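Local structure of hypothetical protein SpyM3_0169 (Streptococcus pyogenes, 1PG6) at residues 190-195 with 210-215. The protein is of unknown function but belongs to the AIM24 mitochondrial-biogenesis family of the cupin clan and binds calcium ions. Residues are numbered along the deposited sequence; the frame is centred on the assembly and turned at random.
Sequences LDYDIH and VVNTFR
Strands 191-195 and 211-215 run antiparallel, their axes 163° apart in direction, with D191-R215, D193-T213 and H195-V211 as hydrogen-bonded pairs and Y192-F214 and I194-N212 as non-hydrogen-bonded pairs. Six backbone bonds link them; one, D193 N to T213 O (3.0 Å), is weak.

On the face of D191, D193 and H195, the H195 ring reaches over to the partner strand. Its CG sits between the backbone N and the carbonyl carbon (chi1 60°), which swings the ring across V211. V211 CG2 lies over one face of the H195 ring, 3.8 Å from its centroid, a CH-pi contact. At the ring edge H195 NE2 hydrogen-bonds T213 OG1 at 3.1 Å. That hydroxyl also bonds T177, so two partners grip it.

On the other face the N212 side chain lies beside Y192 and I194, its amide plane turned 53° from the Y192 ring. N212 OD1 sits at the edge of the Y192 ring, 3.5 Å from Y192 CB, and over the rim of one face of the F214 ring. N212 ND2 packs 3.4 Å from I194 CG1.

Strand 211-215 is the middle of a three-stranded antiparallel sheet, between 174-179 and 191-195. The paired strands are joined not by a tight turn but by a connection holding helix 200-206. W186 meets Y192 and F214 edge-to-face, and I220 touches L190 and F214, joining this sheet to the six-stranded one with strands 183-187 and 219-223.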
loop_
_atom_site.group_PDB
_atom_site.type_symbol
_atom_site.label_atom_id
_atom_site.label_comp_id
_atom_site.label_asym_id
_atom_site.label_seq_id
_atom_site.Cartn_x
_atom_site.Cartn_y
_atom_site.Cartn_z
ATOM N N LEU A 190 -16.801 2.419 1.692
ATOM C CA LEU A 190 -16.954 3.224 2.905
ATOM C C LEU A 190 -16.731 4.709 2.638
ATOM O O LEU A 190 -16.069 5.087 1.672
ATOM C CB LEU A 190 -15.950 2.773 3.979
ATOM C CG LEU A 190 -16.213 1.486 4.764
ATOM C CD1 LEU A 190 -14.935 1.028 5.461
ATOM C CD2 LEU A 190 -17.310 1.728 5.778
ATOM N N ASP A 191 -17.303 5.549 3.493
ATOM C CA ASP A 191 -17.104 6.986 3.379
ATOM C C ASP A 191 -15.941 7.271 4.320
ATOM O O ASP A 191 -15.944 6.817 5.464
ATOM C CB ASP A 191 -18.349 7.744 3.838
ATOM C CG ASP A 191 -19.543 7.495 2.940
ATOM O OD1 ASP A 191 -20.074 6.364 2.948
ATOM O OD2 ASP A 191 -19.945 8.430 2.219
ATOM N N TYR A 192 -14.940 8.004 3.850
ATOM C CA TYR A 192 -13.799 8.297 4.701
ATOM C C TYR A 192 -13.364 9.747 4.591
ATOM O O TYR A 192 -13.639 10.420 3.596
ATOM C CB TYR A 192 -12.627 7.384 4.339
ATOM C CG TYR A 192 -11.763 7.914 3.219
ATOM C CD1 TYR A 192 -10.620 8.661 3.494
ATOM C CD2 TYR A 192 -12.089 7.671 1.887
ATOM C CE1 TYR A 192 -9.818 9.150 2.473
ATOM C CE2 TYR A 192 -11.296 8.159 0.854
ATOM C CZ TYR A 192 -10.159 8.895 1.154
ATOM O OH TYR A 192 -9.353 9.355 0.144
ATOM N N ASP A 193 -12.672 10.214 5.622
ATOM C CA ASP A 193 -12.180 11.579 5.661
ATOM C C ASP A 193 -10.971 11.678 6.578
ATOM O O ASP A 193 -11.085 11.491 7.789
ATOM C CB ASP A 193 -13.275 12.525 6.163
ATOM C CG ASP A 193 -12.793 13.960 6.291
ATOM O OD1 ASP A 193 -13.520 14.782 6.887
ATOM O OD2 ASP A 193 -11.692 14.267 5.794
ATOM N N ILE A 194 -9.812 11.963 5.995
ATOM C CA ILE A 194 -8.581 12.119 6.763
ATOM C C ILE A 194 -8.478 13.600 7.110
ATOM O O ILE A 194 -8.500 14.454 6.224
ATOM C CB ILE A 194 -7.351 11.684 5.937
ATOM C CG1 ILE A 194 -7.463 10.193 5.604
ATOM C CG2 ILE A 194 -6.068 11.962 6.717
ATOM C CD1 ILE A 194 -6.382 9.668 4.675
ATOM N N HIS A 195 -8.363 13.902 8.398
ATOM C CA HIS A 195 -8.300 15.289 8.843
ATOM C C HIS A 195 -7.619 15.414 10.198
ATOM O O HIS A 195 -7.393 14.418 10.882
ATOM C CB HIS A 195 -9.720 15.838 8.943
ATOM C CG HIS A 195 -10.582 15.081 9.908
ATOM N ND1 HIS A 195 -10.629 15.378 11.253
ATOM C CD2 HIS A 195 -11.377 13.999 9.734
ATOM C CE1 HIS A 195 -11.416 14.512 11.865
ATOM N NE2 HIS A 195 -11.882 13.664 10.967
ATOM N N VAL A 210 -3.011 13.272 11.927
ATOM C CA VAL A 210 -4.329 13.220 11.312
ATOM C C VAL A 210 -5.039 11.901 11.585
ATOM O O VAL A 210 -4.407 10.848 11.694
ATOM C CB VAL A 210 -4.261 13.411 9.775
ATOM C CG1 VAL A 210 -3.771 14.812 9.441
ATOM C CG2 VAL A 210 -3.347 12.361 9.160
ATOM N N VAL A 211 -6.358 11.973 11.699
ATOM C CA VAL A 211 -7.163 10.786 11.935
ATOM C C VAL A 211 -7.993 10.523 10.687
ATOM O O VAL A 211 -8.139 11.397 9.829
ATOM C CB VAL A 211 -8.115 10.970 13.136
ATOM C CG1 VAL A 211 -7.315 11.256 14.394
ATOM C CG2 VAL A 211 -9.097 12.097 12.861
ATOM N N ASN A 212 -8.523 9.311 10.585
ATOM C CA ASN A 212 -9.353 8.930 9.454
ATOM C C ASN A 212 -10.720 8.576 10.028
ATOM O O ASN A 212 -10.833 7.684 10.872
ATOM C CB ASN A 212 -8.752 7.710 8.740
ATOM C CG ASN A 212 -9.283 7.535 7.327
ATOM O OD1 ASN A 212 -10.434 7.866 7.037
ATOM N ND2 ASN A 212 -8.448 6.998 6.444
ATOM N N THR A 213 -11.755 9.295 9.602
ATOM C CA THR A 213 -13.105 9.015 10.075
ATOM C C THR A 213 -13.851 8.244 8.990
ATOM O O THR A 213 -14.007 8.723 7.864
ATOM C CB THR A 213 -13.879 10.312 10.403
ATOM O OG1 THR A 213 -13.266 10.962 11.523
ATOM C CG2 THR A 213 -15.331 9.994 10.741
ATOM N N PHE A 214 -14.296 7.038 9.339
ATOM C CA PHE A 214 -15.016 6.154 8.426
ATOM C C PHE A 214 -16.505 6.115 8.740
ATOM O O PHE A 214 -16.903 6.159 9.903
ATOM C CB PHE A 214 -14.470 4.728 8.538
ATOM C CG PHE A 214 -12.999 4.622 8.287
ATOM C CD1 PHE A 214 -12.502 4.607 6.990
ATOM C CD2 PHE A 214 -12.107 4.546 9.350
ATOM C CE1 PHE A 214 -11.131 4.518 6.751
ATOM C CE2 PHE A 214 -10.737 4.458 9.123
ATOM C CZ PHE A 214 -10.247 4.442 7.821
ATOM N N ARG A 215 -17.321 6.022 7.696
ATOM C CA ARG A 215 -18.771 5.951 7.856
ATOM C C ARG A 215 -19.357 5.023 6.796
ATOM O O ARG A 215 -18.994 5.111 5.624
ATOM C CB ARG A 215 -19.391 7.345 7.705
ATOM C CG ARG A 215 -18.780 8.404 8.603
ATOM C CD ARG A 215 -19.440 9.760 8.403
ATOM N NE ARG A 215 -18.890 10.762 9.312
ATOM C CZ ARG A 215 -19.417 11.965 9.508
ATOM N NH1 ARG A 215 -20.518 12.330 8.859
ATOM N NH2 ARG A 215 -18.842 12.806 10.358
#